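Local coordinates for unknown protein (Galdieria sulphuraria, PDB 2NYI) that is of unknown function but carries tandem ACT domains, a fold that in other proteins often binds small regulatory ligands such as amino acids, at residues A[26-36]-A[47-55]. Residues are numbered along the deposited sequence; the frame is centred on the assembly and turned at random. Where two conformers were deposited one is given.
Sequences LKNISANVESS and MIVLVSLNA
The antiparallel hairpin of strands 32-41 and 44-53 in an ACT domain pairs residues 32-36 with 47-53. N32 and S52 form a hydrogen-bonded pair. S52 N donates a hydrogen bond to N32 O at 2.8 Å, nearly straight at 168° and in the carbonyl plane; N32 N bonds S52 O in return. A classic beta bulge follows, with E34 and S35 both facing L50. L50 O accepts a bond from E34 N at 2.8 Å, the donor tilted 25° from the carbonyl plane, and a weak one from S35 N at 3.5 Å. L50 N answers to S35 O, which restores the pairing one residue out of step. With chi1 at 56°, S35 OG lies between its backbone N and carbonyl carbon, which turns it onto the L50 side chain, 3.2 Å from L50 CD1.

In the four-stranded sheet of this domain, strand 44-53 lies between strands 32-41 and 4-13. V33, V49 and V51 make an apolar patch on one face, which S36 shares; S36 OG bonds T126 of the second subunit. V33 and V49 cross at about a right angle, CG1 to CG1 at 3.9 Å. V51 uses both branches: CG1 meets A31 CB, and CG2 meets L26 CD1 tip to tip at 3.7 Å. L26 and V51 also touch helix 59-68. A Schellman motif with S30 at C-prime ends helix 18-28. L53 CD1 packs against this turn, 3.6 Å from I29 O. A water joins S30 O to N54 N.

On the other face, a second water links N32 ND2 to S52 OG. N32 ND2 also bonds D102 of the second subunit. S35 and S36 pair with a strand of that subunit, continuing the sheet across the interface.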
ATOM      1  N   LEU A  26       8.956  12.242  13.201  1.00 20.41           N
ATOM      2  CA  LEU A  26      10.078  11.312  13.385  1.00 21.25           C
ATOM      3  C   LEU A  26      11.414  12.050  13.369  1.00 22.46           C
ATOM      4  O   LEU A  26      12.294  11.754  14.174  1.00 22.16           O
ATOM      5  CB  LEU A  26      10.088  10.244  12.287  1.00 21.14           C
ATOM      6  CG  LEU A  26       8.925   9.254  12.271  1.00 20.74           C
ATOM      7  CD1 LEU A  26       9.285   8.062  11.351  1.00 22.37           C
ATOM      8  CD2 LEU A  26       8.606   8.775  13.664  1.00 19.06           C
ATOM      9  N   LYS A  27      11.554  13.005  12.451  1.00 22.21           N
ATOM     10  CA  LYS A  27      12.806  13.790  12.352  1.00 23.19           C
ATOM     11  C   LYS A  27      13.082  14.513  13.663  1.00 23.04           C
ATOM     12  O   LYS A  27      14.230  14.562  14.136  1.00 23.99           O
ATOM     13  CB  LYS A  27      12.746  14.794  11.191  1.00 23.01           C
ATOM     14  CG  LYS A  27      14.068  15.544  10.990  1.00 24.97           C
ATOM     15  CD  LYS A  27      13.986  16.640   9.933  1.00 24.20           C
ATOM     16  CE  LYS A  27      15.358  17.323   9.819  1.00 28.28           C
ATOM     17  NZ  LYS A  27      15.529  18.145   8.595  1.00 38.46           N
ATOM     18  N   ASN A  28      12.008  15.069  14.232  0.60 22.64           N
ATOM     19  CA  ASN A  28      12.011  15.832  15.475  0.60 22.91           C
ATOM     20  C   ASN A  28      12.542  15.021  16.661  0.60 22.79           C
ATOM     21  O   ASN A  28      13.191  15.575  17.556  0.60 21.53           O
ATOM     22  CB  ASN A  28      10.586  16.353  15.752  0.60 22.42           C
ATOM     23  CG  ASN A  28      10.510  17.318  16.928  0.60 28.71           C
ATOM     24  OD1 ASN A  28      11.240  18.311  16.984  0.60 29.27           O
ATOM     25  ND2 ASN A  28       9.585  17.051  17.859  0.60 21.69           N
ATOM     26  N   ILE A  29      12.282  13.713  16.644  1.00 22.02           N
ATOM     27  CA  ILE A  29      12.701  12.804  17.739  1.00 21.86           C
ATOM     28  C   ILE A  29      13.933  11.973  17.348  1.00 22.02           C
ATOM     29  O   ILE A  29      14.278  11.019  18.043  1.00 22.97           O
ATOM     30  CB  ILE A  29      11.560  11.870  18.259  1.00 19.75           C
ATOM     31  CG1 ILE A  29      11.016  10.957  17.130  1.00 20.06           C
ATOM     32  CG2 ILE A  29      10.442  12.685  18.936  1.00 23.39           C
ATOM     33  CD1 ILE A  29      10.076   9.829  17.621  1.00 22.05           C
ATOM     34  N   SER A  30      14.590  12.351  16.248  1.00 22.85           N
ATOM     35  CA  SER A  30      15.791  11.665  15.727  1.00 24.02           C
ATOM     36  C   SER A  30      15.562  10.175  15.402  1.00 25.14           C
ATOM     37  O   SER A  30      16.444   9.328  15.613  1.00 24.32           O
ATOM     38  CB  SER A  30      16.998  11.847  16.667  1.00 24.65           C
ATOM     39  OG  SER A  30      17.227  13.225  16.902  1.00 29.53           O
ATOM     40  N   ALA A  31      14.370   9.859  14.899  1.00 24.56           N
ATOM     41  CA  ALA A  31      14.058   8.497  14.416  1.00 25.37           C
ATOM     42  C   ALA A  31      14.321   8.474  12.915  1.00 26.77           C
ATOM     43  O   ALA A  31      14.145   9.504  12.263  1.00 30.10           O
ATOM     44  CB  ALA A  31      12.624   8.144  14.722  1.00 24.62           C
ATOM     45  N   ASN A  32      14.790   7.350  12.365  1.00 26.02           N
ATOM     46  CA  ASN A  32      15.011   7.261  10.912  1.00 27.37           C
ATOM     47  C   ASN A  32      14.040   6.281  10.261  1.00 26.32           C
ATOM     48  O   ASN A  32      13.745   5.231  10.814  1.00 28.17           O
ATOM     49  CB  ASN A  32      16.467   6.870  10.562  1.00 26.96           C
ATOM     50  CG  ASN A  32      16.799   7.057   9.044  1.00 40.19           C
ATOM     51  OD1 ASN A  32      16.610   8.150   8.480  1.00 34.44           O
ATOM     52  ND2 ASN A  32      17.302   5.979   8.387  1.00 29.42           N
ATOM     53  N   VAL A  33      13.551   6.641   9.087  1.00 26.65           N
ATOM     54  CA  VAL A  33      12.733   5.741   8.281  1.00 26.66           C
ATOM     55  C   VAL A  33      13.670   4.739   7.575  1.00 25.58           C
ATOM     56  O   VAL A  33      14.471   5.149   6.737  1.00 27.45           O
ATOM     57  CB  VAL A  33      11.895   6.546   7.249  1.00 27.64           C
ATOM     58  CG1 VAL A  33      11.189   5.625   6.284  1.00 26.61           C
ATOM     59  CG2 VAL A  33      10.872   7.471   7.965  1.00 29.44           C
ATOM     60  N   GLU A  34      13.594   3.452   7.930  1.00 23.72           N
ATOM     61  CA  GLU A  34      14.338   2.398   7.212  1.00 22.36           C
ATOM     62  C   GLU A  34      13.622   2.047   5.894  1.00 20.67           C
ATOM     63  O   GLU A  34      14.239   1.905   4.837  1.00 22.46           O
ATOM     64  CB  GLU A  34      14.502   1.143   8.072  1.00 22.80           C
ATOM     65  CG  GLU A  34      15.083  -0.070   7.311  1.00 30.81           C
ATOM     66  CD  GLU A  34      15.262  -1.356   8.161  1.00 27.96           C
ATOM     67  OE1 GLU A  34      15.101  -1.319   9.409  1.00 36.60           O
ATOM     68  OE2 GLU A  34      15.571  -2.413   7.554  1.00 42.37           O
ATOM     69  N   SER A  35      12.309   1.876   5.965  1.00 18.69           N
ATOM     70  CA  SER A  35      11.527   1.557   4.763  1.00 18.05           C
ATOM     71  C   SER A  35      10.081   1.893   5.029  1.00 17.20           C
ATOM     72  O   SER A  35       9.683   2.011   6.183  1.00 17.08           O
ATOM     73  CB  SER A  35      11.676   0.080   4.387  1.00 19.84           C
ATOM     74  OG  SER A  35      11.315  -0.731   5.487  1.00 25.04           O
ATOM     75  N   SER A  36       9.310   2.049   3.951  1.00 17.45           N
ATOM     76  CA  SER A  36       7.898   2.410   4.076  1.00 18.66           C
ATOM     77  C   SER A  36       7.110   1.968   2.858  1.00 17.19           C
ATOM     78  O   SER A  36       7.630   1.905   1.722  1.00 16.69           O
ATOM     79  CB  SER A  36       7.731   3.913   4.320  1.00 19.82           C
ATOM     80  OG  SER A  36       8.240   4.641   3.216  1.00 19.44           O
HETATM   81  N   MSE A  47      -0.409   3.439   5.832  1.00 16.83           N
HETATM   82  CA  MSE A  47       1.049   3.346   5.653  1.00 16.98           C
HETATM   83  C   MSE A  47       1.672   2.495   6.735  1.00 18.05           C
HETATM   84  O   MSE A  47       1.273   2.564   7.896  1.00 19.57           O
HETATM   85  CB  MSE A  47       1.677   4.759   5.684  1.00 15.02           C
HETATM   86  CG  MSE A  47       3.198   4.751   5.492  1.00 20.84           C
HETATM   87 SE   MSE A  47       3.862   6.548   5.095  1.00 20.43          SE
HETATM   88  CE  MSE A  47       3.586   7.229   6.650  1.00 17.34           C
ATOM     89  N   ILE A  48       2.643   1.692   6.339  1.00 17.58           N
ATOM     90  CA  ILE A  48       3.435   0.893   7.269  1.00 17.02           C
ATOM     91  C   ILE A  48       4.884   1.359   7.094  1.00 16.72           C
ATOM     92  O   ILE A  48       5.351   1.564   5.971  1.00 16.70           O
ATOM     93  CB  ILE A  48       3.313  -0.605   7.000  1.00 17.47           C
ATOM     94  CG1 ILE A  48       1.828  -1.021   7.027  1.00 19.67           C
ATOM     95  CG2 ILE A  48       4.089  -1.405   8.096  1.00 15.32           C
ATOM     96  CD1 ILE A  48       1.580  -2.425   6.483  1.00 27.90           C
ATOM     97  N   VAL A  49       5.551   1.580   8.225  1.00 16.76           N
ATOM     98  CA  VAL A  49       6.916   2.096   8.223  1.00 17.59           C
ATOM     99  C   VAL A  49       7.778   1.292   9.208  1.00 18.02           C
ATOM    100  O   VAL A  49       7.328   0.987  10.315  1.00 18.38           O
ATOM    101  CB  VAL A  49       6.928   3.582   8.643  1.00 16.71           C
ATOM    102  CG1 VAL A  49       8.328   4.185   8.495  1.00 20.26           C
ATOM    103  CG2 VAL A  49       5.899   4.408   7.812  1.00 19.28           C
ATOM    104  N   LEU A  50       9.000   0.956   8.773  1.00 18.69           N
ATOM    105  CA  LEU A  50      10.047   0.440   9.669  1.00 18.58           C
ATOM    106  C   LEU A  50      10.871   1.651  10.099  1.00 18.77           C
ATOM    107  O   LEU A  50      11.419   2.398   9.261  1.00 18.38           O
ATOM    108  CB  LEU A  50      10.925  -0.634   8.997  1.00 19.83           C
ATOM    109  CG  LEU A  50      10.177  -1.949   8.667  1.00 23.17           C
ATOM    110  CD1 LEU A  50      10.993  -2.876   7.782  1.00 22.53           C
ATOM    111  CD2 LEU A  50       9.818  -2.663   9.962  1.00 37.96           C
ATOM    112  N   VAL A  51      10.919   1.844  11.408  1.00 19.32           N
ATOM    113  CA  VAL A  51      11.494   3.052  12.001  1.00 21.92           C
ATOM    114  C   VAL A  51      12.621   2.627  12.928  1.00 22.15           C
ATOM    115  O   VAL A  51      12.432   1.721  13.745  1.00 21.70           O
ATOM    116  CB  VAL A  51      10.429   3.837  12.817  1.00 22.12           C
ATOM    117  CG1 VAL A  51      11.074   4.989  13.622  1.00 20.14           C
ATOM    118  CG2 VAL A  51       9.341   4.375  11.921  1.00 22.68           C
ATOM    119  N   SER A  52      13.794   3.251  12.767  1.00 22.57           N
ATOM    120  CA  SER A  52      14.939   3.002  13.653  1.00 23.72           C
ATOM    121  C   SER A  52      15.057   4.112  14.673  1.00 22.21           C
ATOM    122  O   SER A  52      14.889   5.289  14.338  1.00 23.49           O
ATOM    123  CB  SER A  52      16.247   2.896  12.852  1.00 23.83           C
ATOM    124  OG  SER A  52      16.226   1.736  12.041  1.00 35.56           O
ATOM    125  N   LEU A  53      15.316   3.728  15.922  1.00 23.67           N
ATOM    126  CA  LEU A  53      15.473   4.684  17.007  1.00 25.15           C
ATOM    127  C   LEU A  53      16.493   4.149  18.000  1.00 26.63           C
ATOM    128  O   LEU A  53      16.518   2.950  18.292  1.00 25.57           O
ATOM    129  CB  LEU A  53      14.121   4.946  17.701  1.00 25.17           C
ATOM    130  CG  LEU A  53      14.077   5.988  18.831  1.00 24.71           C
ATOM    131  CD1 LEU A  53      14.351   7.420  18.334  1.00 29.15           C
ATOM    132  CD2 LEU A  53      12.744   5.934  19.572  1.00 25.79           C
ATOM    133  N   ASN A  54      17.351   5.035  18.504  1.00 29.70           N
ATOM    134  CA  ASN A  54      18.277   4.662  19.582  1.00 31.95           C
ATOM    135  C   ASN A  54      17.551   4.612  20.920  1.00 33.10           C
ATOM    136  O   ASN A  54      17.790   5.446  21.798  1.00 34.26           O
ATOM    137  CB  ASN A  54      19.452   5.638  19.649  1.00 32.35           C
ATOM    138  CG  ASN A  54      20.477   5.401  18.558  1.00 39.32           C
ATOM    139  OD1 ASN A  54      20.196   4.768  17.533  1.00 47.97           O
ATOM    140  ND2 ASN A  54      21.683   5.922  18.768  1.00 50.94           N
ATOM    141  N   ALA A  55      16.649   3.647  21.060  1.00 32.99           N
ATOM    142  CA  ALA A  55      15.852   3.484  22.275  1.00 33.61           C
ATOM    143  C   ALA A  55      15.233   2.095  22.346  1.00 33.13           C
ATOM    144  O   ALA A  55      14.995   1.456  21.315  1.00 33.09           O
ATOM    145  CB  ALA A  55      14.765   4.571  22.374  1.00 34.83           C
TER
HETATM  146  O   HOH W   1      17.718   7.867  17.558  1.00 42.47           O
HETATM  147  O   HOH W   2      17.364   3.210   9.489  1.00 46.15           O